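Local coordinates for hypothetical protein TTHA0636 (Thermus thermophilus HB8, PDB 1WWP), which is of unknown function but belongs to the nucleotidyltransferase substrate-binding-like family, and may therefore take part in handling the substrate of a nucleotidyl transfer reaction, at residues 8-11 with 12-16; 90-93 with 94-97; 97-100 with 101-104. All coordinates share one frame; numbering follows the deposited sequence.

How the contacts relate
The chain opens with helix 2-13, and contact 1 closes the last turn of this helix where it runs out into a loop. Helices 20-49, 56-66 and 71-86 follow. Contact 2 then marks the start of helix 93-116, and contact 3 carries on along it, sharing Arg97 with contact 2 and also touching it. The three lie in series, and none encloses or crosses another. All are local contacts within an all-helical fold. Contacts 1 and 3 touch, with centres about 10 Å apart, so the end of helix 2-13 meets helix 93-116. Contacts 1 and 2 do not touch, but both reach the second subunit.

Contact 1 (8-11 with 12-16); sequences TLKE and LAFLE
Lys10 and Phe14 lie side by side, four residues apart, where helix 2-13 runs out; Phe14 is just past its end. The aliphatic part of the lysine does the touching. Lys10 CG is 3.5 Å from Phe14 CE2, and Lys10 CD sits at the edge of the ring, in its plane. The ring reaches this place because Phe14 CG stands beside its own backbone N, with chi1 at -58°. Phe14 CD2 also comes within 3.2 Å of Lys10 O, in an oblique approach. Beyond CD the lysine bends at chi3, which carries NZ away from the ring to a salt bridge with Glu111. The ring therefore packs on methylene groups and not on the charge.

Leu12 is buried, and its backbone N begins the close of the helix. Leu12 N donates to Leu9 O at 2.9 Å, from above the carbonyl plane. Ala13 N donates to the same Leu9 O at 2.8 Å, nearly along the C=O axis. One oxygen thus takes a three-residue and a four-residue bond together. The chain then leaves the helix with a further bond from Leu15 N to Leu12 O of 3.2 Å. On another side of the turn, Leu9 CD1 meets Ala13 CB at 3.8 Å.

The turn is covered by several parts of the fold. Leu12 packs on Ala25, Ala26 and Arg29 of helix 20-49, and on Val21 of the second subunit. Leu9 rests between two helices, touching Thr33 of helix 20-49 and Met110 of helix 93-116. Ala13 meets Leu103, while Phe14 lies on Ala107 and Arg108, so helix 93-116 borders the end of helix 2-13.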
loop_
_atom_site.group_PDB
_atom_site.type_symbol
_atom_site.label_atom_id
_atom_site.label_comp_id
_atom_site.label_asym_id
_atom_site.label_seq_id
_atom_site.Cartn_x
_atom_site.Cartn_y
_atom_site.Cartn_z
ATOM N N THR A 8 -11.454 11.506 0.800
ATOM C CA THR A 8 -11.816 10.158 1.215
ATOM C C THR A 8 -11.004 9.780 2.451
ATOM O O THR A 8 -11.488 9.056 3.327
ATOM C CB THR A 8 -11.557 9.165 0.086
ATOM O OG1 THR A 8 -10.157 9.144 -0.219
ATOM C CG2 THR A 8 -12.312 9.598 -1.161
ATOM N N LEU A 9 -9.775 10.284 2.532
ATOM C CA LEU A 9 -8.928 10.008 3.690
ATOM C C LEU A 9 -9.524 10.648 4.948
ATOM O O LEU A 9 -9.643 9.998 5.991
ATOM C CB LEU A 9 -7.511 10.562 3.471
ATOM C CG LEU A 9 -6.611 10.616 4.721
ATOM C CD1 LEU A 9 -6.453 9.227 5.288
ATOM C CD2 LEU A 9 -5.263 11.197 4.381
ATOM N N LYS A 10 -9.886 11.926 4.845
ATOM C CA LYS A 10 -10.445 12.648 5.982
ATOM C C LYS A 10 -11.706 11.996 6.539
ATOM O O LYS A 10 -12.010 12.138 7.723
ATOM C CB LYS A 10 -10.699 14.109 5.607
ATOM C CG LYS A 10 -9.404 14.890 5.440
ATOM C CD LYS A 10 -9.629 16.377 5.228
ATOM C CE LYS A 10 -10.283 16.668 3.888
ATOM N NZ LYS A 10 -10.464 18.135 3.695
ATOM N N GLU A 11 -12.425 11.265 5.692
ATOM C CA GLU A 11 -13.623 10.565 6.130
ATOM C C GLU A 11 -13.282 9.595 7.259
ATOM O O GLU A 11 -14.088 9.374 8.160
ATOM C CB GLU A 11 -14.226 9.748 4.987
ATOM C CG GLU A 11 -14.789 10.547 3.829
ATOM C CD GLU A 11 -15.560 9.667 2.859
ATOM O OE1 GLU A 11 -16.500 8.983 3.310
ATOM O OE2 GLU A 11 -15.236 9.656 1.651
ATOM N N LEU A 12 -12.085 9.021 7.212
ATOM C CA LEU A 12 -11.688 8.026 8.200
ATOM C C LEU A 12 -10.554 8.429 9.130
ATOM O O LEU A 12 -10.467 7.932 10.247
ATOM C CB LEU A 12 -11.281 6.740 7.483
ATOM C CG LEU A 12 -12.292 6.051 6.567
ATOM C CD1 LEU A 12 -11.570 5.062 5.651
ATOM C CD2 LEU A 12 -13.335 5.346 7.401
ATOM N N ALA A 13 -9.681 9.319 8.669
ATOM C CA ALA A 13 -8.529 9.731 9.470
ATOM C C ALA A 13 -8.865 10.399 10.803
ATOM O O ALA A 13 -8.050 10.393 11.726
ATOM C CB ALA A 13 -7.631 10.641 8.645
ATOM N N PHE A 14 -10.064 10.960 10.911
ATOM C CA PHE A 14 -10.468 11.649 12.133
ATOM C C PHE A 14 -11.393 10.845 13.025
ATOM O O PHE A 14 -12.063 11.394 13.898
ATOM C CB PHE A 14 -11.095 12.991 11.765
ATOM C CG PHE A 14 -10.173 13.869 10.974
ATOM C CD1 PHE A 14 -8.971 14.303 11.527
ATOM C CD2 PHE A 14 -10.476 14.230 9.664
ATOM C CE1 PHE A 14 -8.084 15.083 10.791
ATOM C CE2 PHE A 14 -9.590 15.013 8.918
ATOM C CZ PHE A 14 -8.392 15.438 9.489
ATOM N N LEU A 15 -11.409 9.533 12.817
ATOM C CA LEU A 15 -12.242 8.651 13.615
ATOM C C LEU A 15 -11.563 8.393 14.947
ATOM O O LEU A 15 -10.406 7.975 14.997
ATOM C CB LEU A 15 -12.476 7.328 12.878
ATOM C CG LEU A 15 -13.299 7.455 11.593
ATOM C CD1 LEU A 15 -13.481 6.091 10.957
ATOM C CD2 LEU A 15 -14.651 8.071 11.925
ATOM N N GLU A 16 -12.294 8.644 16.028
ATOM C CA GLU A 16 -11.772 8.456 17.372
ATOM C C GLU A 16 -11.424 6.998 17.694
ATOM O O GLU A 16 -10.325 6.713 18.158
ATOM C CB GLU A 16 -12.783 8.995 18.387
ATOM C CG GLU A 16 -12.293 9.002 19.827
ATOM C CD GLU A 16 -13.287 9.658 20.772
ATOM O OE1 GLU A 16 -14.428 9.158 20.882
ATOM O OE2 GLU A 16 -12.926 10.676 21.403
#

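Contact 2 (90-93 with 94-97); sequences TYNE and PLAR
Asn92 O and Glu93 O take the backbone N-H groups of Ala96 and Arg97 in turn, and these two bonds set up the first turn of helix 93-116. Asn92 is the N-cap residue of this helix, though its side chain makes no capping bond. Ala96 N donates to Asn92 O at 3.0 Å with an N-H...O angle of 160°. Arg97 N donates to Glu93 O at 2.8 Å. Pro94 follows within this first turn. Its N has no hydrogen to give, and so early in a helix none is needed. The ring of Pro94 packs with CD 3.8 Å from Asn92 CB.

Glu93 and Arg97 run alongside each other in the same direction. Their charged ends do not close a salt bridge. Glu93 OE2 stays 4.1 Å from Arg97 NE, with the carboxylate and guanidinium planes 61° apart. The opposite charges are still likely to attract each other. Arg23 of helix 20-49 complicates the pair: it makes a long, weak ion pair with Glu93 and brings a like charge close to Arg97. The arginine stem is held nearer the backbone. Arg97 CG stands beside its own backbone N, chi1 -74°, and this lays CG 3.1 Å from Glu93 O.

Ala96 turns inward, toward the loop. Its CB is 3.9 Å from Thr90 CB, and Ile27 of helix 20-49 packs on both residues. Thr90 also packs on Tyr32 of the second subunit. Thr90 OG1 is hydrogen-bonded to Thr87 O, while the methyl Thr90 CG2 faces Leu95, whose side chain runs roughly perpendicular to that of the threonine, with CD1 4.1 Å away.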
loop_
_atom_site.group_PDB
_atom_site.type_symbol
_atom_site.label_atom_id
_atom_site.label_comp_id
_atom_site.label_asym_id
_atom_site.label_seq_id
_atom_site.Cartn_x
_atom_site.Cartn_y
_atom_site.Cartn_z
ATOM N N THR A 90 1.518 -3.352 8.084
ATOM C CA THR A 90 0.491 -3.023 9.062
ATOM C C THR A 90 -0.429 -4.181 9.376
ATOM O O THR A 90 -1.602 -3.996 9.725
ATOM C CB THR A 90 -0.353 -1.806 8.634
ATOM O OG1 THR A 90 -1.037 -2.090 7.407
ATOM C CG2 THR A 90 0.541 -0.596 8.463
ATOM N N TYR A 91 0.095 -5.388 9.234
ATOM C CA TYR A 91 -0.698 -6.542 9.596
ATOM C C TYR A 91 -0.651 -6.566 11.129
ATOM O O TYR A 91 -1.504 -7.159 11.786
ATOM C CB TYR A 91 -0.101 -7.834 9.039
ATOM C CG TYR A 91 -0.648 -9.035 9.756
ATOM C CD1 TYR A 91 -2.023 -9.182 9.940
ATOM C CD2 TYR A 91 0.200 -9.977 10.334
ATOM C CE1 TYR A 91 -2.542 -10.224 10.693
ATOM C CE2 TYR A 91 -0.310 -11.033 11.088
ATOM C CZ TYR A 91 -1.683 -11.144 11.266
ATOM O OH TYR A 91 -2.205 -12.159 12.030
ATOM N N ASN A 92 0.352 -5.897 11.692
ATOM C CA ASN A 92 0.518 -5.836 13.141
ATOM C C ASN A 92 -0.311 -4.695 13.712
ATOM O O ASN A 92 -0.084 -3.529 13.380
ATOM C CB ASN A 92 1.988 -5.624 13.497
ATOM C CG ASN A 92 2.909 -5.872 12.322
ATOM O OD1 ASN A 92 2.679 -6.779 11.515
ATOM N ND2 ASN A 92 3.965 -5.072 12.222
ATOM N N GLU A 93 -1.274 -5.035 14.565
ATOM C CA GLU A 93 -2.133 -4.029 15.179
ATOM C C GLU A 93 -1.328 -2.869 15.741
ATOM O O GLU A 93 -1.724 -1.713 15.606
ATOM C CB GLU A 93 -2.983 -4.641 16.289
ATOM C CG GLU A 93 -4.174 -5.425 15.787
ATOM C CD GLU A 93 -5.262 -5.524 16.833
ATOM O OE1 GLU A 93 -5.016 -6.147 17.888
ATOM O OE2 GLU A 93 -6.360 -4.970 16.601
ATOM N N PRO A 94 -0.188 -3.162 16.393
ATOM C CA PRO A 94 0.622 -2.074 16.944
ATOM C C PRO A 94 0.898 -1.030 15.860
ATOM O O PRO A 94 0.404 0.098 15.927
ATOM C CB PRO A 94 1.893 -2.792 17.389
ATOM C CG PRO A 94 1.377 -4.119 17.823
ATOM C CD PRO A 94 0.407 -4.471 16.719
ATOM N N LEU A 95 1.679 -1.428 14.857
ATOM C CA LEU A 95 2.030 -0.545 13.748
ATOM C C LEU A 95 0.791 0.152 13.201
ATOM O O LEU A 95 0.698 1.380 13.209
ATOM C CB LEU A 95 2.687 -1.342 12.618
ATOM C CG LEU A 95 3.882 -0.680 11.930
ATOM C CD1 LEU A 95 3.997 -1.222 10.521
ATOM C CD2 LEU A 95 3.709 0.819 11.891
ATOM N N ALA A 96 -0.153 -0.653 12.725
ATOM C CA ALA A 96 -1.400 -0.150 12.160
ATOM C C ALA A 96 -2.036 0.944 13.030
ATOM O O ALA A 96 -2.431 1.992 12.520
ATOM C CB ALA A 96 -2.375 -1.308 11.961
ATOM N N ARG A 97 -2.134 0.696 14.336
ATOM C CA ARG A 97 -2.706 1.672 15.260
ATOM C C ARG A 97 -1.791 2.889 15.361
ATOM O O ARG A 97 -2.266 4.022 15.436
ATOM C CB ARG A 97 -2.901 1.048 16.648
ATOM C CG ARG A 97 -4.068 0.062 16.733
ATOM C CD ARG A 97 -4.102 -0.644 18.085
ATOM N NE ARG A 97 -5.333 -1.401 18.289
ATOM C CZ ARG A 97 -6.531 -0.848 18.465
ATOM N NH1 ARG A 97 -6.661 0.472 18.460
ATOM N NH2 ARG A 97 -7.599 -1.615 18.651
#

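Contact 3 (97-100 with 101-104); sequences RAIF and RRLP
Arg102 folds back along helix 93-116 and lays one face of its guanidinium group over the carbonyl of Ala98. Arg102 NE is 3.1 Å from Ala98 O, but the angle is too poor for a hydrogen bond. The chain bends at chi2, which is 147°, and this turn brings the flat group over the backbone. Its two ends touch apolar groups. Arg102 NH1 is 3.6 Å from Ile99 CD1, and Arg102 NH2 is 3.8 Å from Ala98 CB. NH1 also makes a salt bridge with Asp83 of helix 71-86. A leucine here is likely to leave Asp83 without this charged mate and the Ala98 carbonyl without its flat cover. Arg101 approaches Ala98 as well, with Arg101 NH2 4.0 Å from Ala98 CB.

Apolar side chains carry the inner face. The Leu103 side chain runs nearly perpendicular to that of Phe100, and Phe100 CD1 meets Leu103 CD1 at 3.9 Å. Leu103 branches, and its second methyl, CD2, lies 4.1 Å from Ile99 CG2. The leucine therefore touches side chains both three and four residues back.

Arg101 N still bonds to Arg97 O; beyond it the pattern changes. Arg102 N bonds to Ile99 O at 2.9 Å. Leu103 N is shared between Phe100 O and, weakly, Ile99 O. Pro104 has no N-H to offer, and the helix is kinked there, with Pro104 CD 3.4 Å from Phe100 O.

Helix 20-49 covers the apolar face. Phe100 packs on Arg23 and Ala26, and Leu103 on Ala26 and Phe30. Phe100 also meets Leu15 and Pro18 in the loop after helix 2-13, while Pro104 rests on Phe14. The segment thus joins helix 93-116 to helix 20-49, the loop before it and, through Arg102, helix 71-86.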
loop_
_atom_site.group_PDB
_atom_site.type_symbol
_atom_site.label_atom_id
_atom_site.label_comp_id
_atom_site.label_asym_id
_atom_site.label_seq_id
_atom_site.Cartn_x
_atom_site.Cartn_y
_atom_site.Cartn_z
ATOM N N ARG A 97 -2.134 0.696 14.336
ATOM C CA ARG A 97 -2.706 1.672 15.260
ATOM C C ARG A 97 -1.791 2.889 15.361
ATOM O O ARG A 97 -2.266 4.022 15.436
ATOM C CB ARG A 97 -2.901 1.048 16.648
ATOM C CG ARG A 97 -4.068 0.062 16.733
ATOM C CD ARG A 97 -4.102 -0.644 18.085
ATOM N NE ARG A 97 -5.333 -1.401 18.289
ATOM C CZ ARG A 97 -6.531 -0.848 18.465
ATOM N NH1 ARG A 97 -6.661 0.472 18.460
ATOM N NH2 ARG A 97 -7.599 -1.615 18.651
ATOM N N ALA A 98 -0.481 2.645 15.358
ATOM C CA ALA A 98 0.515 3.720 15.427
ATOM C C ALA A 98 0.478 4.603 14.167
ATOM O O ALA A 98 0.619 5.823 14.255
ATOM C CB ALA A 98 1.910 3.129 15.615
ATOM N N ILE A 99 0.298 3.994 12.994
ATOM C CA ILE A 99 0.214 4.786 11.760
ATOM C C ILE A 99 -1.077 5.602 11.817
ATOM O O ILE A 99 -1.087 6.804 11.537
ATOM C CB ILE A 99 0.143 3.902 10.481
ATOM C CG1 ILE A 99 1.403 3.052 10.332
ATOM C CG2 ILE A 99 -0.001 4.793 9.249
ATOM C CD1 ILE A 99 2.647 3.859 10.096
ATOM N N PHE A 100 -2.172 4.945 12.190
ATOM C CA PHE A 100 -3.464 5.617 12.259
ATOM C C PHE A 100 -3.441 6.849 13.157
ATOM O O PHE A 100 -4.132 7.828 12.883
ATOM C CB PHE A 100 -4.554 4.662 12.757
ATOM C CG PHE A 100 -5.927 5.269 12.742
ATOM C CD1 PHE A 100 -6.615 5.435 11.541
ATOM C CD2 PHE A 100 -6.501 5.745 13.916
ATOM C CE1 PHE A 100 -7.848 6.070 11.508
ATOM C CE2 PHE A 100 -7.741 6.384 13.891
ATOM C CZ PHE A 100 -8.416 6.550 12.686
ATOM N N ARG A 101 -2.652 6.800 14.227
ATOM C CA ARG A 101 -2.561 7.928 15.153
ATOM C C ARG A 101 -1.930 9.154 14.504
ATOM O O ARG A 101 -2.149 10.285 14.945
ATOM C CB ARG A 101 -1.745 7.551 16.392
ATOM C CG ARG A 101 -2.357 6.462 17.263
ATOM C CD ARG A 101 -1.549 6.266 18.547
ATOM N NE ARG A 101 -0.147 5.954 18.270
ATOM C CZ ARG A 101 0.784 5.787 19.202
ATOM N NH1 ARG A 101 0.471 5.903 20.486
ATOM N NH2 ARG A 101 2.031 5.500 18.849
ATOM N N ARG A 102 -1.151 8.938 13.453
ATOM C CA ARG A 102 -0.508 10.053 12.786
ATOM C C ARG A 102 -1.319 10.609 11.628
ATOM O O ARG A 102 -1.109 11.748 11.216
ATOM C CB ARG A 102 0.865 9.623 12.286
ATOM C CG ARG A 102 1.784 9.117 13.392
ATOM C CD ARG A 102 2.713 8.025 12.890
ATOM N NE ARG A 102 3.322 7.291 13.994
ATOM C CZ ARG A 102 4.114 6.231 13.852
ATOM N NH1 ARG A 102 4.397 5.769 12.641
ATOM N NH2 ARG A 102 4.625 5.633 14.925
ATOM N N LEU A 103 -2.255 9.824 11.101
ATOM C CA LEU A 103 -3.034 10.288 9.957
ATOM C C LEU A 103 -3.677 11.664 10.099
ATOM O O LEU A 103 -3.697 12.436 9.137
ATOM C CB LEU A 103 -4.095 9.254 9.571
ATOM C CG LEU A 103 -3.556 7.868 9.210
ATOM C CD1 LEU A 103 -4.673 7.065 8.564
ATOM C CD2 LEU A 103 -2.366 7.977 8.251
ATOM N N PRO A 104 -4.211 11.995 11.293
ATOM C CA PRO A 104 -4.840 13.301 11.494
ATOM C C PRO A 104 -3.944 14.437 11.015
ATOM O O PRO A 104 -4.359 15.271 10.203
ATOM C CB PRO A 104 -5.059 13.345 13.005
ATOM C CG PRO A 104 -5.325 11.911 13.336
ATOM C CD PRO A 104 -4.273 11.193 12.533
#